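Side-chain contacts in D-glycerate 3-kinase (Cryptococcus neoformans var. grubii serotype A, PDB 6CKG), which probably phosphorylates D-glycerate with ATP as phosphate donor: residues A[189-194]-A[230-235]; A[220-225]-A[287-292]; A[248-253]-A[297-302]. One frame throughout, in Å; residues are numbered along the deposited sequence. Where two conformers were deposited one is given.

Contact 1: A[189-194]-A[230-235]; sequences LSNDKL and SINQNL
L189 meets N232 through its backbone, in a worked example of how one buried amide can join a loop to a helix. The peptide N of L189 donates to N232 OD1 at 2.7 Å, nearly straight at 173°, and lies in the carbonyl plane on a lone pair of that oxygen. L189 O accepts from N232 ND2 at 2.9 Å; this oxygen lies in the plane of the N232 amide, while the donor comes in tilted from the L189 carbonyl plane. N232 therefore reads both polar backbone atoms of a single residue, a pairing that fixes the rotation of its amide; R236 also donates to L189 O. S190 follows as the N-cap of helix 191-204, its OG accepting from K193 N at 3.0 Å. N191, on the first turn, reaches N232 through a water: its OD1 takes a hydrogen bond from the water, which accepts from N232 ND2 at 2.9 Å, while R236 holds the same OD1 directly. L194 closes the segment from the apolar side. Its CG stands anti to the backbone N (chi1 -171°), which sends CD1 to within 3.6 Å of N232 CB, so the stem of the asparagine is packed while its head is bonded. The contact thus joins the start of helix 191-204 to the second half of helix 225-236, and F298 of helix 281-298 packs against N232 from a third element.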
ATOM      1  N   LEU A 189      -9.351   1.841  13.891  1.00 27.63           N
ATOM      2  CA  LEU A 189      -9.656   1.363  15.232  1.00 33.60           C
ATOM      3  C   LEU A 189     -10.922   2.023  15.758  1.00 30.15           C
ATOM      4  O   LEU A 189     -11.297   3.119  15.331  1.00 29.94           O
ATOM      5  CB  LEU A 189      -8.498   1.649  16.203  1.00 28.71           C
ATOM      6  CG  LEU A 189      -7.112   1.149  15.778  1.00 32.69           C
ATOM      7  CD1 LEU A 189      -6.008   1.671  16.695  1.00 28.89           C
ATOM      8  CD2 LEU A 189      -7.089  -0.378  15.707  1.00 33.99           C
ATOM      9  N   SER A 190     -11.584   1.350  16.696  1.00 25.27           N
ATOM     10  CA  SER A 190     -12.559   2.060  17.503  1.00 27.80           C
ATOM     11  C   SER A 190     -11.830   3.151  18.280  1.00 27.64           C
ATOM     12  O   SER A 190     -10.618   3.086  18.496  1.00 26.71           O
ATOM     13  CB  SER A 190     -13.281   1.115  18.467  1.00 28.27           C
ATOM     14  OG  SER A 190     -12.402   0.698  19.488  1.00 31.97           O
ATOM     15  N   ASN A 191     -12.571   4.187  18.662  1.00 31.85           N
ATOM     16  CA  ASN A 191     -11.968   5.247  19.463  1.00 34.57           C
ATOM     17  C   ASN A 191     -11.321   4.673  20.719  1.00 28.52           C
ATOM     18  O   ASN A 191     -10.177   5.000  21.044  1.00 32.83           O
ATOM     19  CB  ASN A 191     -13.020   6.301  19.819  1.00 33.68           C
ATOM     20  CG  ASN A 191     -13.536   7.025  18.596  1.00 39.07           C
ATOM     21  OD1 ASN A 191     -12.969   6.903  17.501  1.00 39.43           O
ATOM     22  ND2 ASN A 191     -14.616   7.770  18.763  1.00 37.13           N
ATOM     23  N   ASP A 192     -12.034   3.774  21.410  1.00 30.02           N
ATOM     24  CA  ASP A 192     -11.531   3.201  22.659  1.00 27.12           C
ATOM     25  C   ASP A 192     -10.248   2.416  22.429  1.00 33.90           C
ATOM     26  O   ASP A 192      -9.341   2.430  23.271  1.00 28.17           O
ATOM     27  CB  ASP A 192     -12.582   2.288  23.287  1.00 26.88           C
ATOM     28  CG  ASP A 192     -13.828   3.031  23.736  1.00 38.35           C
ATOM     29  OD1 ASP A 192     -13.873   4.285  23.670  1.00 41.46           O
ATOM     30  OD2 ASP A 192     -14.771   2.340  24.157  1.00 37.36           O
ATOM     31  N   LYS A 193     -10.168   1.693  21.305  1.00 32.75           N
ATOM     32  CA  LYS A 193      -8.986   0.879  21.036  1.00 32.06           C
ATOM     33  C   LYS A 193      -7.773   1.739  20.695  1.00 26.61           C
ATOM     34  O   LYS A 193      -6.646   1.401  21.071  1.00 29.39           O
ATOM     35  CB  LYS A 193      -9.260  -0.107  19.898  1.00 25.85           C
ATOM     36  CG  LYS A 193      -8.169  -1.145  19.784  1.00 34.05           C
ATOM     37  CD  LYS A 193      -8.353  -2.161  20.889  1.00 37.82           C
ATOM     38  CE  LYS A 193      -7.286  -3.243  20.866  1.00 49.53           C
ATOM     39  NZ  LYS A 193      -7.495  -4.197  21.999  1.00 50.29           N
ATOM     40  N   LEU A 194      -7.969   2.842  19.965  1.00 23.11           N
ATOM     41  CA  LEU A 194      -6.840   3.729  19.712  1.00 26.58           C
ATOM     42  C   LEU A 194      -6.304   4.288  21.026  1.00 24.57           C
ATOM     43  O   LEU A 194      -5.093   4.268  21.274  1.00 29.06           O
ATOM     44  CB  LEU A 194      -7.249   4.857  18.763  1.00 23.95           C
ATOM     45  CG  LEU A 194      -6.146   5.764  18.202  1.00 30.13           C
ATOM     46  CD1 LEU A 194      -6.446   6.216  16.762  1.00 28.34           C
ATOM     47  CD2 LEU A 194      -5.989   6.973  19.105  1.00 29.73           C
ATOM     48  N   SER A 230      -7.464  11.766  13.944  1.00 31.28           N
ATOM     49  CA  SER A 230      -7.756  12.257  12.596  0.62 27.85           C
ATOM     50  C   SER A 230      -7.313  11.259  11.529  1.00 27.74           C
ATOM     51  O   SER A 230      -8.061  10.963  10.594  1.00 31.55           O
ATOM     52  CB  SER A 230      -7.082  13.610  12.367  0.62 28.33           C
ATOM     53  OG  SER A 230      -7.557  14.576  13.288  0.62 29.62           O
ATOM     54  N   ILE A 231      -6.087  10.744  11.642  1.00 24.73           N
ATOM     55  CA  ILE A 231      -5.641   9.745  10.668  1.00 25.18           C
ATOM     56  C   ILE A 231      -6.539   8.511  10.723  1.00 31.65           C
ATOM     57  O   ILE A 231      -6.912   7.945   9.684  1.00 28.79           O
ATOM     58  CB  ILE A 231      -4.166   9.381  10.908  1.00 27.59           C
ATOM     59  CG1 ILE A 231      -3.292  10.637  10.890  1.00 25.84           C
ATOM     60  CG2 ILE A 231      -3.692   8.343   9.869  1.00 21.76           C
ATOM     61  CD1 ILE A 231      -3.387  11.437   9.577  1.00 26.05           C
ATOM     62  N   ASN A 232      -6.897   8.081  11.936  1.00 26.48           N
ATOM     63  CA  ASN A 232      -7.802   6.944  12.123  1.00 24.91           C
ATOM     64  C   ASN A 232      -9.129   7.175  11.411  1.00 28.05           C
ATOM     65  O   ASN A 232      -9.636   6.290  10.710  1.00 26.62           O
ATOM     66  CB  ASN A 232      -8.037   6.725  13.628  1.00 28.60           C
ATOM     67  CG  ASN A 232      -8.800   5.440  13.941  1.00 29.39           C
ATOM     68  OD1 ASN A 232      -8.504   4.388  13.393  1.00 29.05           O
ATOM     69  ND2 ASN A 232      -9.787   5.527  14.840  1.00 27.70           N
ATOM     70  N   GLN A 233      -9.729   8.350  11.617  1.00 25.12           N
ATOM     71  CA  GLN A 233     -10.993   8.679  10.970  1.00 30.13           C
ATOM     72  C   GLN A 233     -10.842   8.731   9.456  1.00 32.50           C
ATOM     73  O   GLN A 233     -11.746   8.317   8.716  1.00 30.18           O
ATOM     74  CB  GLN A 233     -11.501  10.023  11.488  1.00 34.04           C
ATOM     75  CG  GLN A 233     -12.980  10.238  11.259  1.00 52.40           C
ATOM     76  CD  GLN A 233     -13.816   9.346  12.148  1.00 66.14           C
ATOM     77  OE1 GLN A 233     -13.415   9.035  13.269  1.00 76.37           O
ATOM     78  NE2 GLN A 233     -14.972   8.915  11.653  1.00 62.49           N
ATOM     79  N   ASN A 234      -9.719   9.273   8.979  1.00 28.39           N
ATOM     80  CA  ASN A 234      -9.419   9.241   7.553  1.00 31.10           C
ATOM     81  C   ASN A 234      -9.377   7.809   7.034  1.00 28.81           C
ATOM     82  O   ASN A 234      -9.893   7.523   5.952  1.00 27.80           O
ATOM     83  CB  ASN A 234      -8.087   9.938   7.281  1.00 21.82           C
ATOM     84  CG  ASN A 234      -8.161  11.438   7.484  1.00 29.16           C
ATOM     85  OD1 ASN A 234      -9.219  11.986   7.779  1.00 32.03           O
ATOM     86  ND2 ASN A 234      -7.028  12.102   7.356  1.00 28.63           N
ATOM     87  N   LEU A 235      -8.790   6.894   7.811  1.00 29.36           N
ATOM     88  CA  LEU A 235      -8.619   5.515   7.348  1.00 35.21           C
ATOM     89  C   LEU A 235      -9.950   4.785   7.204  1.00 31.40           C
ATOM     90  O   LEU A 235     -10.072   3.882   6.368  1.00 28.04           O
ATOM     91  CB  LEU A 235      -7.698   4.757   8.301  1.00 27.26           C
ATOM     92  CG  LEU A 235      -7.308   3.340   7.899  1.00 27.69           C
ATOM     93  CD1 LEU A 235      -6.580   3.325   6.526  1.00 26.77           C
ATOM     94  CD2 LEU A 235      -6.437   2.733   8.984  1.00 27.45           C
TER
HETATM   95  O   HOH W   1     -10.770   8.016  16.010  1.00 32.75           O

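Contact 2: A[220-225]-A[287-292]; sequences ILLYSR and FINRYM
With CG placed beside the backbone N and anti to the carbonyl carbon (chi1 -62°), the ring of Y223 reaches across to helix 281-298, and the same choice at L222 (chi1 -65°) sends its branched end toward N289. Y223 OH donates to the backbone O of N289, a weak hydrogen bond of 3.0 Å, and this oxygen lies at the edge of the ring, near its plane, 3.6 Å from Y223 CE2. The hydroxyl also sits over the next residue of the helix, 3.6 Å from R290 CA and 3.9 Å from R290 CG. Beside it, L222 CD1 rests against the side chain of N289, 4.1 Å from both CB and CG of that residue, a loose touch between a methyl group and the base of an amide. The polar ends of the two helix residues are engaged elsewhere: N289 OD1 accepts a weak bond from W260, and the guanidinium of R290, whose chain bends at chi3 (72°), donates to the backbone O of R110. L106 touches Y223 as well, as does P293. That proline, four residues on from N289, has no N-H to give, and the tyrosine hydroxyl takes the place of the usual helix donor. A 3-10 turn and the loop after it are thus joined to a proline-interrupted helix, in a fold whose parallel strand order 2-3-1-4-5 is consistent with a P-loop kinase.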
ATOM      1  N   ILE A 220       3.984   6.689  18.028  1.00 34.56           N
ATOM      2  CA  ILE A 220       2.704   7.352  18.264  1.00 29.96           C
ATOM      3  C   ILE A 220       2.835   8.372  19.386  1.00 29.96           C
ATOM      4  O   ILE A 220       2.103   9.366  19.410  1.00 36.23           O
ATOM      5  CB  ILE A 220       1.575   6.340  18.561  1.00 29.80           C
ATOM      6  CG1 ILE A 220       1.900   5.480  19.774  1.00 33.26           C
ATOM      7  CG2 ILE A 220       1.294   5.478  17.326  1.00 27.06           C
ATOM      8  CD1 ILE A 220       0.739   4.550  20.198  1.00 31.44           C
ATOM      9  N   LEU A 221       3.780   8.163  20.312  1.00 28.53           N
ATOM     10  CA  LEU A 221       3.994   9.122  21.394  1.00 31.28           C
ATOM     11  C   LEU A 221       4.572  10.440  20.898  1.00 37.60           C
ATOM     12  O   LEU A 221       4.628  11.394  21.674  1.00 33.58           O
ATOM     13  CB  LEU A 221       4.919   8.540  22.464  1.00 32.88           C
ATOM     14  CG  LEU A 221       4.404   7.313  23.233  1.00 37.58           C
ATOM     15  CD1 LEU A 221       5.397   6.892  24.288  1.00 33.79           C
ATOM     16  CD2 LEU A 221       3.052   7.604  23.877  1.00 35.34           C
ATOM     17  N   LEU A 222       5.016  10.513  19.635  1.00 36.02           N
ATOM     18  CA  LEU A 222       5.461  11.786  19.082  1.00 40.84           C
ATOM     19  C   LEU A 222       4.303  12.702  18.716  1.00 39.35           C
ATOM     20  O   LEU A 222       4.532  13.877  18.414  1.00 35.18           O
ATOM     21  CB  LEU A 222       6.334  11.554  17.841  1.00 37.85           C
ATOM     22  CG  LEU A 222       7.674  10.836  18.035  1.00 42.22           C
ATOM     23  CD1 LEU A 222       8.212  10.373  16.694  1.00 40.44           C
ATOM     24  CD2 LEU A 222       8.685  11.742  18.743  1.00 41.19           C
ATOM     25  N   TYR A 223       3.071  12.205  18.750  1.00 35.15           N
ATOM     26  CA  TYR A 223       1.925  12.911  18.198  1.00 33.35           C
ATOM     27  C   TYR A 223       0.829  13.033  19.246  1.00 34.89           C
ATOM     28  O   TYR A 223       0.715  12.200  20.150  1.00 30.60           O
ATOM     29  CB  TYR A 223       1.417  12.174  16.939  1.00 32.67           C
ATOM     30  CG  TYR A 223       2.479  12.140  15.864  1.00 30.89           C
ATOM     31  CD1 TYR A 223       2.724  13.258  15.066  1.00 33.54           C
ATOM     32  CD2 TYR A 223       3.268  11.008  15.672  1.00 32.62           C
ATOM     33  CE1 TYR A 223       3.723  13.245  14.099  1.00 37.86           C
ATOM     34  CE2 TYR A 223       4.260  10.983  14.704  1.00 37.52           C
ATOM     35  CZ  TYR A 223       4.477  12.095  13.923  1.00 41.28           C
ATOM     36  OH  TYR A 223       5.464  12.053  12.974  1.00 44.39           O
ATOM     37  N   SER A 224       0.010  14.069  19.105  1.00 32.40           N
ATOM     38  CA  SER A 224      -1.130  14.228  19.991  1.00 36.49           C
ATOM     39  C   SER A 224      -2.186  13.172  19.690  1.00 34.91           C
ATOM     40  O   SER A 224      -2.260  12.623  18.586  1.00 30.55           O
ATOM     41  CB  SER A 224      -1.756  15.615  19.836  1.00 33.66           C
ATOM     42  OG  SER A 224      -2.328  15.729  18.539  1.00 32.18           O
ATOM     43  N   ARG A 225      -3.026  12.913  20.692  1.00 29.27           N
ATOM     44  CA  ARG A 225      -4.161  12.015  20.506  1.00 28.28           C
ATOM     45  C   ARG A 225      -5.088  12.516  19.397  1.00 33.69           C
ATOM     46  O   ARG A 225      -5.595  11.724  18.600  1.00 32.19           O
ATOM     47  CB  ARG A 225      -4.904  11.850  21.850  1.00 29.00           C
ATOM     48  CG  ARG A 225      -4.123  10.981  22.874  1.00 32.74           C
ATOM     49  CD  ARG A 225      -4.729  10.951  24.311  1.00 30.96           C
ATOM     50  NE  ARG A 225      -6.174  10.852  24.232  1.00 33.13           N
ATOM     51  CZ  ARG A 225      -7.002  11.860  24.471  1.00 33.64           C
ATOM     52  NH1 ARG A 225      -8.308  11.675  24.335  1.00 37.52           N
ATOM     53  NH2 ARG A 225      -6.526  13.039  24.873  1.00 38.32           N
ATOM     54  N   PHE A 287      11.282  11.481   8.130  1.00 45.49           N
ATOM     55  CA  PHE A 287      10.371  10.961   7.116  1.00 42.40           C
ATOM     56  C   PHE A 287       9.666   9.698   7.605  1.00 37.08           C
ATOM     57  O   PHE A 287       8.439   9.580   7.514  1.00 37.36           O
ATOM     58  CB  PHE A 287      11.155  10.697   5.832  1.00 42.13           C
ATOM     59  CG  PHE A 287      10.358  10.067   4.728  1.00 40.69           C
ATOM     60  CD1 PHE A 287       9.632  10.851   3.844  1.00 41.93           C
ATOM     61  CD2 PHE A 287      10.375   8.692   4.540  1.00 43.22           C
ATOM     62  CE1 PHE A 287       8.912  10.268   2.799  1.00 43.98           C
ATOM     63  CE2 PHE A 287       9.660   8.101   3.491  1.00 43.43           C
ATOM     64  CZ  PHE A 287       8.931   8.895   2.623  1.00 41.23           C
ATOM     65  N   ILE A 288      10.428   8.748   8.144  1.00 34.35           N
ATOM     66  CA  ILE A 288       9.848   7.468   8.522  1.00 36.87           C
ATOM     67  C   ILE A 288       9.031   7.616   9.803  1.00 45.40           C
ATOM     68  O   ILE A 288       8.063   6.875  10.017  1.00 42.64           O
ATOM     69  CB  ILE A 288      10.957   6.405   8.649  1.00 36.41           C
ATOM     70  CG1 ILE A 288      11.402   5.920   7.260  1.00 41.81           C
ATOM     71  CG2 ILE A 288      10.502   5.197   9.472  1.00 36.36           C
ATOM     72  CD1 ILE A 288      10.300   5.209   6.442  1.00 35.57           C
ATOM     73  N   ASN A 289       9.370   8.593  10.648  1.00 44.18           N
ATOM     74  CA  ASN A 289       8.582   8.836  11.851  1.00 35.18           C
ATOM     75  C   ASN A 289       7.167   9.299  11.528  1.00 33.87           C
ATOM     76  O   ASN A 289       6.288   9.185  12.388  1.00 43.33           O
ATOM     77  CB  ASN A 289       9.279   9.865  12.748  1.00 38.01           C
ATOM     78  CG  ASN A 289      10.463   9.286  13.487  1.00 38.09           C
ATOM     79  OD1 ASN A 289      10.578   8.075  13.641  1.00 48.05           O
ATOM     80  ND2 ASN A 289      11.344  10.151  13.959  1.00 44.64           N
ATOM     81  N   ARG A 290       6.925   9.828  10.326  1.00 30.58           N
ATOM     82  CA  ARG A 290       5.560  10.157   9.919  1.00 36.63           C
ATOM     83  C   ARG A 290       4.756   8.916   9.525  1.00 40.14           C
ATOM     84  O   ARG A 290       3.529   8.917   9.671  1.00 41.07           O
ATOM     85  CB  ARG A 290       5.566  11.167   8.762  1.00 38.35           C
ATOM     86  CG  ARG A 290       5.877  12.635   9.177  1.00 46.75           C
ATOM     87  CD  ARG A 290       5.813  13.662   8.002  1.00 55.78           C
ATOM     88  NE  ARG A 290       4.447  13.944   7.532  1.00 63.74           N
ATOM     89  CZ  ARG A 290       3.942  13.512   6.372  1.00 59.75           C
ATOM     90  NH1 ARG A 290       2.692  13.800   6.029  1.00 48.90           N
ATOM     91  NH2 ARG A 290       4.690  12.796   5.549  1.00 63.28           N
ATOM     92  N   TYR A 291       5.410   7.863   9.019  1.00 31.10           N
ATOM     93  CA  TYR A 291       4.716   6.637   8.631  1.00 28.43           C
ATOM     94  C   TYR A 291       4.574   5.636   9.770  1.00 26.12           C
ATOM     95  O   TYR A 291       3.568   4.921   9.828  1.00 29.46           O
ATOM     96  CB  TYR A 291       5.444   5.953   7.469  1.00 29.62           C
ATOM     97  CG  TYR A 291       5.365   6.727   6.177  1.00 36.96           C
ATOM     98  CD1 TYR A 291       6.222   7.804   5.929  1.00 36.14           C
ATOM     99  CD2 TYR A 291       4.420   6.397   5.210  1.00 35.01           C
ATOM    100  CE1 TYR A 291       6.140   8.522   4.747  1.00 38.95           C
ATOM    101  CE2 TYR A 291       4.332   7.109   4.029  1.00 39.36           C
ATOM    102  CZ  TYR A 291       5.195   8.163   3.802  1.00 42.36           C
ATOM    103  OH  TYR A 291       5.099   8.864   2.629  1.00 43.88           O
ATOM    104  N   MET A 292       5.569   5.551  10.651  1.00 29.14           N
ATOM    105  CA  MET A 292       5.569   4.539  11.707  1.00 34.66           C
ATOM    106  C   MET A 292       4.320   4.520  12.590  1.00 32.66           C
ATOM    107  O   MET A 292       3.906   3.419  12.986  1.00 33.17           O
ATOM    108  CB  MET A 292       6.821   4.710  12.581  1.00 40.95           C
ATOM    109  CG  MET A 292       7.967   3.796  12.216  1.00 59.63           C
ATOM    110  SD  MET A 292       7.554   2.039  12.332  1.00 60.45           S
ATOM    111  CE  MET A 292       7.910   1.567  10.652  1.00 62.10           C
TER

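Contact 3: A[248-253]-A[297-302]; sequences FVQIQP and LFQDGI
I302 lies across the ring of F248, the two side chains meeting at about a right angle. The ring reaches this position because F248 CG is anti to the backbone N (chi1 -150°, well short of fully staggered), and one face receives I302 CG2 in a CH-pi contact, 4.2 Å from the ring centroid and 24° off its normal. The methyl sits toward the rim, with CE1 of F248 its nearest ring atom at 3.9 Å. In I302, CG2, anti to the backbone N, chiefly takes the phenyl face, while CG1 carries CD1 toward Q250 for the closest approach, 3.5 Å from NE2. Q250 is drawn out to full length, with CG anti to the backbone N (chi1 172°), so its amide stands clear of the strand and its end crosses the isoleucine obliquely. Q299 is similarly extended, and its CG comes within 4.2 Å of Q250 NE2, adding an aliphatic stem beside the same nitrogen. No direct hydrogen bond crosses between the segments. Instead a water accepts from Q250 NE2 at 3.1 Å and donates to the backbone O of Q299 at 2.8 Å. Q250 OE1 accepts from R315 NE, and Q250 NE2 has a further acceptor in Q53 OE1 on the neighbouring strand 48-53. Chemically, then, a strand of the central sheet meets the 3-10 turn through an isoleucine set on a phenyl face and against a glutamine amide, whose nitrogen can lie against a methyl group because the water and Q53 OE1 both accept from it.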
ATOM      1  N   PHE A 248      -4.626 -11.465  -0.810  1.00 24.79           N
ATOM      2  CA  PHE A 248      -3.682 -10.521  -0.220  1.00 25.33           C
ATOM      3  C   PHE A 248      -2.317 -11.164  -0.036  1.00 24.84           C
ATOM      4  O   PHE A 248      -2.211 -12.321   0.392  1.00 23.47           O
ATOM      5  CB  PHE A 248      -4.201 -10.022   1.146  1.00 21.42           C
ATOM      6  CG  PHE A 248      -3.760  -8.612   1.509  1.00 23.36           C
ATOM      7  CD1 PHE A 248      -2.483  -8.372   1.987  1.00 24.64           C
ATOM      8  CD2 PHE A 248      -4.633  -7.537   1.382  1.00 24.41           C
ATOM      9  CE1 PHE A 248      -2.073  -7.079   2.355  1.00 24.39           C
ATOM     10  CE2 PHE A 248      -4.234  -6.231   1.742  1.00 22.47           C
ATOM     11  CZ  PHE A 248      -2.950  -6.013   2.235  1.00 22.93           C
ATOM     12  N   VAL A 249      -1.278 -10.384  -0.319  1.00 22.36           N
ATOM     13  CA  VAL A 249       0.111 -10.772  -0.085  1.00 24.25           C
ATOM     14  C   VAL A 249       0.737  -9.709   0.804  1.00 26.39           C
ATOM     15  O   VAL A 249       0.675  -8.518   0.479  1.00 24.05           O
ATOM     16  CB  VAL A 249       0.900 -10.899  -1.404  1.00 26.67           C
ATOM     17  CG1 VAL A 249       2.362 -11.281  -1.126  1.00 25.76           C
ATOM     18  CG2 VAL A 249       0.237 -11.933  -2.340  1.00 24.91           C
ATOM     19  N   GLN A 250       1.352 -10.131   1.909  1.00 25.96           N
ATOM     20  CA  GLN A 250       1.970  -9.188   2.835  1.00 27.60           C
ATOM     21  C   GLN A 250       3.429  -9.552   3.085  1.00 27.04           C
ATOM     22  O   GLN A 250       3.755 -10.717   3.313  1.00 31.03           O
ATOM     23  CB  GLN A 250       1.201  -9.136   4.168  1.00 25.61           C
ATOM     24  CG  GLN A 250       1.922  -8.324   5.236  1.00 23.03           C
ATOM     25  CD  GLN A 250       1.195  -8.324   6.575  1.00 28.74           C
ATOM     26  OE1 GLN A 250       0.894  -9.377   7.130  1.00 29.34           O
ATOM     27  NE2 GLN A 250       0.897  -7.137   7.086  1.00 33.69           N
ATOM     28  N   ILE A 251       4.309  -8.557   3.030  1.00 26.04           N
ATOM     29  CA  ILE A 251       5.701  -8.722   3.428  1.00 29.05           C
ATOM     30  C   ILE A 251       5.838  -8.097   4.813  1.00 33.29           C
ATOM     31  O   ILE A 251       5.673  -6.883   4.973  1.00 32.15           O
ATOM     32  CB  ILE A 251       6.663  -8.071   2.428  1.00 32.19           C
ATOM     33  CG1 ILE A 251       6.431  -8.641   1.024  1.00 28.84           C
ATOM     34  CG2 ILE A 251       8.094  -8.319   2.863  1.00 34.93           C
ATOM     35  CD1 ILE A 251       7.161  -7.889  -0.079  1.00 35.85           C
ATOM     36  N   GLN A 252       6.118  -8.922   5.821  1.00 31.93           N
ATOM     37  CA  GLN A 252       6.160  -8.464   7.204  1.00 34.86           C
ATOM     38  C   GLN A 252       7.580  -8.601   7.732  1.00 34.88           C
ATOM     39  O   GLN A 252       8.099  -9.729   7.794  1.00 33.98           O
ATOM     40  CB  GLN A 252       5.194  -9.279   8.065  1.00 32.27           C
ATOM     41  CG  GLN A 252       5.168  -8.870   9.521  1.00 42.24           C
ATOM     42  CD  GLN A 252       4.241  -9.753  10.323  1.00 42.56           C
ATOM     43  OE1 GLN A 252       3.041  -9.483  10.435  1.00 44.53           O
ATOM     44  NE2 GLN A 252       4.786 -10.825  10.867  1.00 36.23           N
ATOM     45  N   PRO A 253       8.256  -7.518   8.115  1.00 36.15           N
ATOM     46  CA  PRO A 253       9.563  -7.675   8.758  1.00 36.55           C
ATOM     47  C   PRO A 253       9.405  -8.377  10.097  1.00 33.00           C
ATOM     48  O   PRO A 253       8.358  -8.291  10.745  1.00 35.13           O
ATOM     49  CB  PRO A 253      10.047  -6.234   8.941  1.00 34.37           C
ATOM     50  CG  PRO A 253       8.788  -5.444   9.060  1.00 37.46           C
ATOM     51  CD  PRO A 253       7.788  -6.119   8.152  1.00 37.63           C
ATOM     52  N   LEU A 297      -0.389   1.461  14.723  1.00 28.15           N
ATOM     53  CA  LEU A 297      -1.807   1.479  15.069  1.00 27.31           C
ATOM     54  C   LEU A 297      -2.683   0.604  14.178  1.00 29.54           C
ATOM     55  O   LEU A 297      -3.668   0.034  14.660  1.00 26.93           O
ATOM     56  CB  LEU A 297      -2.344   2.906  15.000  1.00 23.89           C
ATOM     57  CG  LEU A 297      -1.832   3.881  16.057  1.00 29.44           C
ATOM     58  CD1 LEU A 297      -2.479   5.225  15.820  1.00 27.23           C
ATOM     59  CD2 LEU A 297      -2.158   3.362  17.451  1.00 27.17           C
ATOM     60  N   PHE A 298      -2.392   0.528  12.879  1.00 26.27           N
ATOM     61  CA  PHE A 298      -3.377   0.066  11.905  1.00 27.01           C
ATOM     62  C   PHE A 298      -2.974  -1.188  11.140  1.00 26.16           C
ATOM     63  O   PHE A 298      -3.808  -1.743  10.415  1.00 26.55           O
ATOM     64  CB  PHE A 298      -3.664   1.165  10.864  1.00 23.65           C
ATOM     65  CG  PHE A 298      -3.989   2.502  11.452  1.00 25.47           C
ATOM     66  CD1 PHE A 298      -4.933   2.634  12.465  1.00 25.68           C
ATOM     67  CD2 PHE A 298      -3.346   3.636  10.984  1.00 26.81           C
ATOM     68  CE1 PHE A 298      -5.234   3.886  12.990  1.00 24.79           C
ATOM     69  CE2 PHE A 298      -3.632   4.866  11.501  1.00 24.95           C
ATOM     70  CZ  PHE A 298      -4.574   4.993  12.518  1.00 24.81           C
ATOM     71  N   GLN A 299      -1.721  -1.614  11.234  1.00 27.06           N
ATOM     72  CA  GLN A 299      -1.256  -2.728  10.416  1.00 28.50           C
ATOM     73  C   GLN A 299      -1.999  -4.021  10.735  1.00 30.75           C
ATOM     74  O   GLN A 299      -2.151  -4.876   9.858  1.00 26.24           O
ATOM     75  CB  GLN A 299       0.245  -2.911  10.629  1.00 34.46           C
ATOM     76  CG  GLN A 299       0.932  -3.871   9.704  1.00 50.28           C
ATOM     77  CD  GLN A 299       2.419  -3.894   9.950  1.00 58.86           C
ATOM     78  OE1 GLN A 299       3.216  -3.905   9.008  1.00 67.35           O
ATOM     79  NE2 GLN A 299       2.808  -3.881  11.220  1.00 56.93           N
ATOM     80  N   ASP A 300      -2.480  -4.189  11.972  1.00 28.07           N
ATOM     81  CA  ASP A 300      -3.124  -5.451  12.317  1.00 32.59           C
ATOM     82  C   ASP A 300      -4.471  -5.622  11.635  1.00 29.01           C
ATOM     83  O   ASP A 300      -4.949  -6.758  11.525  1.00 30.12           O
ATOM     84  CB  ASP A 300      -3.294  -5.585  13.835  1.00 41.80           C
ATOM     85  CG  ASP A 300      -1.969  -5.613  14.563  1.00 57.78           C
ATOM     86  OD1 ASP A 300      -1.076  -6.384  14.150  1.00 59.66           O
ATOM     87  OD2 ASP A 300      -1.810  -4.840  15.531  1.00 71.32           O
ATOM     88  N   GLY A 301      -5.072  -4.536  11.145  1.00 28.10           N
ATOM     89  CA  GLY A 301      -6.323  -4.635  10.407  1.00 29.94           C
ATOM     90  C   GLY A 301      -6.232  -5.459   9.132  1.00 29.82           C
ATOM     91  O   GLY A 301      -7.268  -5.820   8.559  1.00 29.50           O
ATOM     92  N   ILE A 302      -5.017  -5.745   8.660  1.00 28.51           N
ATOM     93  CA  ILE A 302      -4.849  -6.617   7.494  1.00 24.18           C
ATOM     94  C   ILE A 302      -5.265  -8.049   7.816  1.00 29.21           C
ATOM     95  O   ILE A 302      -5.676  -8.804   6.926  1.00 28.55           O
ATOM     96  CB  ILE A 302      -3.384  -6.558   7.020  1.00 23.32           C
ATOM     97  CG1 ILE A 302      -3.113  -5.213   6.347  1.00 20.39           C
ATOM     98  CG2 ILE A 302      -3.046  -7.720   6.029  1.00 27.24           C
ATOM     99  CD1 ILE A 302      -1.660  -4.955   6.117  1.00 23.34           C
TER
HETATM  100  O   HOH W   2      -0.894  -7.398   9.575  1.00 36.07           O

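Contact 3 is the core member, laid on a central strand of the sheet, whereas contacts 1 and 2 lie farther from the centre of the chain and are only partly buried. Contact 2 is built on helix 281-298 and contact 3 on the 3-10 turn that follows it, and I220 touches L297 between them. Contact 1 brings in helices 191-204 and 225-236 and meets contact 3 at F298, against which I231, N232 and L235 pack. The chemistry changes with place: direct amide-to-backbone bonds dominate contact 1, a single weak hydroxyl bond marks contact 2, and apolar packing with a bridging water serves contact 3.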